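Local atomic coordinates of orotidine 5'-phosphate decarboxylase (Lactobacillus acidophilus, PDB entry 3TFX), a protein that probably catalyses the decarboxylation of orotidine 5'-monophosphate to uridine 5'-monophosphate, the last step of de novo UMP synthesis, and forms a homodimer. Residues 143-151 with 167-175. Numbering follows the deposited sequence.
Sequences AEQVLSLAK and EVKKLHENI
Segment 143-151, part of helix 142-155, and helix 168-175 run in roughly the same direction, with segment axes 43° apart and 10.2 Å from each other at closest approach; Leu147 and Leu171 have the nearest CA atoms near the middle, 6.1 Å apart. No hydrogen bond joins the two segments, and the contact is mainly apolar. Leu171 CD2 lies 3.9 Å from Leu147 CA and also touches Val146 CG1, Leu147 CD1 and Ala150 CB. Val146 meets Leu171 at about a right angle. Its CG1 is anti to the backbone N (chi1 166°) and reaches both Leu171 and the carboxylate end of Glu167, whose OE1 is held by Ser164 N. Farther along, Ile175 CD1 packs 3.6 Å from Ala150 CB, while Ile175 CG1 meets the aliphatic part of Lys151 at CG. On the outer side, both methyls of Leu147 lie against Asn174, with CD1 3.5 Å from Asn174 CB. The Asn174 amide is fixed by a hydrogen bond from ND2 to Lys170 O, 2.7 Å long and nearly straight at 164°, with the acceptor nearly in the amide plane. Replacing Leu147 by an alanine would remove both methyls and is likely to open a gap against Asn174, with a smaller loss beside Leu171 CD2. Beneath the contact, Ala150 and Leu171 touch Val161 of strand 160-162, and Leu171 and Ile175 touch Tyr181 of strand 180-183. This is the packing of successive outer helices around the parallel strands of a TIM barrel.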
ATOM      1  N   ALA A 143     -15.945  12.422  11.390  1.00 25.58           N
ATOM      2  CA  ALA A 143     -15.371  13.766  11.258  1.00 24.61           C
ATOM      3  C   ALA A 143     -14.254  14.017  12.255  1.00 23.78           C
ATOM      4  O   ALA A 143     -13.268  14.687  11.929  1.00 23.42           O
ATOM      5  CB  ALA A 143     -16.450  14.841  11.387  1.00 24.82           C
ATOM      6  N   GLU A 144     -14.422  13.477  13.461  1.00 22.88           N
ATOM      7  CA  GLU A 144     -13.420  13.591  14.519  1.00 22.27           C
ATOM      8  C   GLU A 144     -12.188  12.743  14.216  1.00 20.70           C
ATOM      9  O   GLU A 144     -11.059  13.176  14.464  1.00 20.70           O
ATOM     10  CB  GLU A 144     -14.009  13.198  15.880  1.00 22.85           C
ATOM     11  CG  GLU A 144     -14.920  14.262  16.514  1.00 25.96           C
ATOM     12  CD  GLU A 144     -15.406  13.884  17.917  1.00 30.12           C
ATOM     13  OE1 GLU A 144     -14.598  13.360  18.724  1.00 31.43           O
ATOM     14  OE2 GLU A 144     -16.602  14.115  18.214  1.00 31.22           O
ATOM     15  N   GLN A 145     -12.414  11.545  13.677  1.00 18.95           N
ATOM     16  CA  GLN A 145     -11.331  10.617  13.340  1.00 17.36           C
ATOM     17  C   GLN A 145     -10.490  11.164  12.184  1.00 16.08           C
ATOM     18  O   GLN A 145      -9.259  11.115  12.215  1.00 15.39           O
ATOM     19  CB  GLN A 145     -11.894   9.224  13.005  1.00 17.55           C
ATOM     20  CG  GLN A 145     -10.888   8.242  12.380  1.00 16.62           C
ATOM     21  CD  GLN A 145      -9.891   7.657  13.387  1.00 18.25           C
ATOM     22  OE1 GLN A 145      -9.870   8.025  14.577  1.00 17.41           O
ATOM     23  NE2 GLN A 145      -9.063   6.734  12.912  1.00 17.99           N
ATOM     24  N   VAL A 146     -11.175  11.712  11.187  1.00 15.36           N
ATOM     25  CA  VAL A 146     -10.535  12.322  10.033  1.00 14.61           C
ATOM     26  C   VAL A 146      -9.638  13.491  10.437  1.00 14.44           C
ATOM     27  O   VAL A 146      -8.475  13.551  10.021  1.00 14.03           O
ATOM     28  CB  VAL A 146     -11.561  12.730   8.950  1.00 14.58           C
ATOM     29  CG1 VAL A 146     -10.926  13.670   7.911  1.00 14.07           C
ATOM     30  CG2 VAL A 146     -12.104  11.484   8.264  1.00 14.35           C
ATOM     31  N   LEU A 147     -10.168  14.406  11.248  1.00 14.30           N
ATOM     32  CA  LEU A 147      -9.401  15.563  11.711  1.00 13.78           C
ATOM     33  C   LEU A 147      -8.184  15.131  12.559  1.00 13.53           C
ATOM     34  O   LEU A 147      -7.077  15.645  12.387  1.00 13.73           O
ATOM     35  CB  LEU A 147     -10.308  16.533  12.473  1.00 13.95           C
ATOM     36  CG  LEU A 147      -9.645  17.681  13.256  1.00 14.85           C
ATOM     37  CD1 LEU A 147      -8.922  18.596  12.303  1.00 13.02           C
ATOM     38  CD2 LEU A 147     -10.664  18.471  14.128  1.00 15.03           C
ATOM     39  N   SER A 148      -8.391  14.161  13.439  1.00 13.17           N
ATOM     40  CA  SER A 148      -7.320  13.616  14.288  1.00 13.36           C
ATOM     41  C   SER A 148      -6.165  12.993  13.470  1.00 12.97           C
ATOM     42  O   SER A 148      -4.990  13.250  13.737  1.00 12.47           O
ATOM     43  CB  SER A 148      -7.913  12.580  15.247  1.00 13.45           C
ATOM     44  OG  SER A 148      -6.917  11.989  16.048  1.00 15.46           O
ATOM     45  N   LEU A 149      -6.514  12.181  12.478  1.00 12.16           N
ATOM     46  CA  LEU A 149      -5.525  11.602  11.559  1.00 12.24           C
ATOM     47  C   LEU A 149      -4.804  12.696  10.758  1.00 12.07           C
ATOM     48  O   LEU A 149      -3.593  12.657  10.605  1.00 11.30           O
ATOM     49  CB  LEU A 149      -6.216  10.628  10.605  1.00 11.93           C
ATOM     50  CG  LEU A 149      -6.190   9.112  10.859  1.00 12.74           C
ATOM     51  CD1 LEU A 149      -5.728   8.669  12.238  1.00 12.62           C
ATOM     52  CD2 LEU A 149      -7.490   8.469  10.469  1.00 10.90           C
ATOM     53  N   ALA A 150      -5.558  13.682  10.274  1.00 12.34           N
ATOM     54  CA  ALA A 150      -4.973  14.774   9.506  1.00 13.07           C
ATOM     55  C   ALA A 150      -3.986  15.613  10.341  1.00 13.60           C
ATOM     56  O   ALA A 150      -2.862  15.860   9.903  1.00 13.52           O
ATOM     57  CB  ALA A 150      -6.056  15.641   8.889  1.00 12.37           C
ATOM     58  N   LYS A 151      -4.403  16.030  11.540  1.00 14.50           N
ATOM     59  CA  LYS A 151      -3.543  16.810  12.438  1.00 15.69           C
ATOM     60  C   LYS A 151      -2.242  16.068  12.745  1.00 15.84           C
ATOM     61  O   LYS A 151      -1.148  16.637  12.642  1.00 15.38           O
ATOM     62  CB  LYS A 151      -4.267  17.153  13.739  1.00 16.29           C
ATOM     63  CG  LYS A 151      -5.277  18.283  13.632  1.00 18.85           C
ATOM     64  CD  LYS A 151      -6.002  18.546  14.944  1.00 23.09           C
ATOM     65  CE  LYS A 151      -5.077  19.135  16.013  1.00 25.88           C
ATOM     66  NZ  LYS A 151      -4.588  20.515  15.675  1.00 28.54           N
ATOM     67  N   GLU A 167     -14.603  18.604   3.142  1.00 20.58           N
ATOM     68  CA  GLU A 167     -13.835  18.481   4.375  1.00 20.30           C
ATOM     69  C   GLU A 167     -12.784  19.582   4.532  1.00 19.69           C
ATOM     70  O   GLU A 167     -12.296  19.812   5.633  1.00 18.81           O
ATOM     71  CB  GLU A 167     -13.158  17.102   4.459  1.00 20.28           C
ATOM     72  CG  GLU A 167     -14.110  15.956   4.793  1.00 22.63           C
ATOM     73  CD  GLU A 167     -13.488  14.563   4.598  1.00 23.72           C
ATOM     74  OE1 GLU A 167     -12.526  14.412   3.815  1.00 24.72           O
ATOM     75  OE2 GLU A 167     -13.986  13.605   5.220  1.00 24.73           O
ATOM     76  N   VAL A 168     -12.434  20.251   3.434  1.00 19.42           N
ATOM     77  CA  VAL A 168     -11.292  21.169   3.448  1.00 19.32           C
ATOM     78  C   VAL A 168     -11.412  22.200   4.572  1.00 19.52           C
ATOM     79  O   VAL A 168     -10.447  22.409   5.303  1.00 18.42           O
ATOM     80  CB  VAL A 168     -11.026  21.850   2.072  1.00 19.39           C
ATOM     81  CG1 VAL A 168      -9.798  22.783   2.141  1.00 18.86           C
ATOM     82  CG2 VAL A 168     -10.824  20.808   0.991  1.00 18.88           C
ATOM     83  N   LYS A 169     -12.606  22.780   4.740  1.00 19.57           N
ATOM     84  CA  LYS A 169     -12.792  23.883   5.685  1.00 20.72           C
ATOM     85  C   LYS A 169     -12.455  23.496   7.123  1.00 20.28           C
ATOM     86  O   LYS A 169     -11.701  24.202   7.778  1.00 19.97           O
ATOM     87  CB  LYS A 169     -14.187  24.535   5.572  1.00 21.53           C
ATOM     88  CG  LYS A 169     -14.587  24.911   4.125  1.00 24.04           C
ATOM     89  CD  LYS A 169     -15.149  26.338   4.004  1.00 27.77           C
ATOM     90  CE  LYS A 169     -15.687  26.584   2.606  1.00 28.17           C
ATOM     91  NZ  LYS A 169     -15.395  27.962   2.125  1.00 29.36           N
ATOM     92  N   LYS A 170     -12.996  22.382   7.609  1.00 20.55           N
ATOM     93  CA  LYS A 170     -12.655  21.896   8.960  1.00 20.89           C
ATOM     94  C   LYS A 170     -11.164  21.578   9.090  1.00 19.92           C
ATOM     95  O   LYS A 170     -10.539  21.956  10.074  1.00 19.04           O
ATOM     96  CB  LYS A 170     -13.458  20.650   9.354  1.00 21.40           C
ATOM     97  CG  LYS A 170     -14.952  20.857   9.537  1.00 25.16           C
ATOM     98  CD  LYS A 170     -15.696  19.502   9.624  1.00 29.76           C
ATOM     99  CE  LYS A 170     -15.572  18.656   8.324  1.00 31.44           C
ATOM    100  NZ  LYS A 170     -16.247  17.326   8.413  1.00 32.86           N
ATOM    101  N   LEU A 171     -10.608  20.875   8.104  1.00 18.94           N
ATOM    102  CA  LEU A 171      -9.188  20.529   8.149  1.00 18.88           C
ATOM    103  C   LEU A 171      -8.324  21.784   8.147  1.00 18.93           C
ATOM    104  O   LEU A 171      -7.444  21.927   8.996  1.00 18.19           O
ATOM    105  CB  LEU A 171      -8.795  19.546   7.038  1.00 18.25           C
ATOM    106  CG  LEU A 171      -9.548  18.199   7.005  1.00 18.23           C
ATOM    107  CD1 LEU A 171      -8.896  17.226   6.041  1.00 16.75           C
ATOM    108  CD2 LEU A 171      -9.663  17.560   8.377  1.00 16.76           C
ATOM    109  N   HIS A 172      -8.619  22.704   7.228  1.00 19.19           N
ATOM    110  CA  HIS A 172      -7.894  23.973   7.115  1.00 19.99           C
ATOM    111  C   HIS A 172      -7.982  24.793   8.415  1.00 20.13           C
ATOM    112  O   HIS A 172      -6.955  25.220   8.938  1.00 19.28           O
ATOM    113  CB  HIS A 172      -8.375  24.779   5.902  1.00 19.65           C
ATOM    114  CG  HIS A 172      -7.751  26.137   5.795  1.00 20.98           C
ATOM    115  ND1 HIS A 172      -8.332  27.269   6.331  1.00 20.09           N
ATOM    116  CD2 HIS A 172      -6.598  26.543   5.215  1.00 20.64           C
ATOM    117  CE1 HIS A 172      -7.559  28.311   6.088  1.00 21.36           C
ATOM    118  NE2 HIS A 172      -6.502  27.900   5.410  1.00 21.20           N
ATOM    119  N   GLU A 173      -9.201  24.971   8.930  1.00 20.82           N
ATOM    120  CA  GLU A 173      -9.459  25.636  10.222  1.00 22.21           C
ATOM    121  C   GLU A 173      -8.492  25.184  11.305  1.00 21.38           C
ATOM    122  O   GLU A 173      -8.025  25.991  12.101  1.00 21.27           O
ATOM    123  CB  GLU A 173     -10.883  25.322  10.728  1.00 22.89           C
ATOM    124  CG  GLU A 173     -11.972  26.331  10.382  1.00 28.20           C
ATOM    125  CD  GLU A 173     -12.030  27.529  11.348  1.00 34.21           C
ATOM    126  OE1 GLU A 173     -13.101  28.173  11.431  1.00 38.11           O
ATOM    127  OE2 GLU A 173     -11.014  27.853  12.005  1.00 35.43           O
ATOM    128  N   ASN A 174      -8.228  23.879  11.344  1.00 20.19           N
ATOM    129  CA  ASN A 174      -7.340  23.284  12.344  1.00 19.66           C
ATOM    130  C   ASN A 174      -5.851  23.215  11.973  1.00 18.59           C
ATOM    131  O   ASN A 174      -4.987  23.322  12.843  1.00 18.57           O
ATOM    132  CB  ASN A 174      -7.863  21.897  12.718  1.00 19.91           C
ATOM    133  CG  ASN A 174      -9.179  21.966  13.477  1.00 20.77           C
ATOM    134  OD1 ASN A 174      -9.183  22.080  14.694  1.00 20.69           O
ATOM    135  ND2 ASN A 174     -10.300  21.914  12.756  1.00 20.29           N
ATOM    136  N   ILE A 175      -5.550  23.042  10.690  1.00 17.30           N
ATOM    137  CA  ILE A 175      -4.171  22.767  10.264  1.00 16.70           C
ATOM    138  C   ILE A 175      -3.471  23.950   9.572  1.00 16.04           C
ATOM    139  O   ILE A 175      -2.265  24.107   9.698  1.00 15.94           O
ATOM    140  CB  ILE A 175      -4.087  21.472   9.418  1.00 16.68           C
ATOM    141  CG1 ILE A 175      -4.456  20.261  10.296  1.00 17.74           C
ATOM    142  CG2 ILE A 175      -2.680  21.306   8.808  1.00 15.98           C
ATOM    143  CD1 ILE A 175      -4.806  18.992   9.544  1.00 18.66           C
TER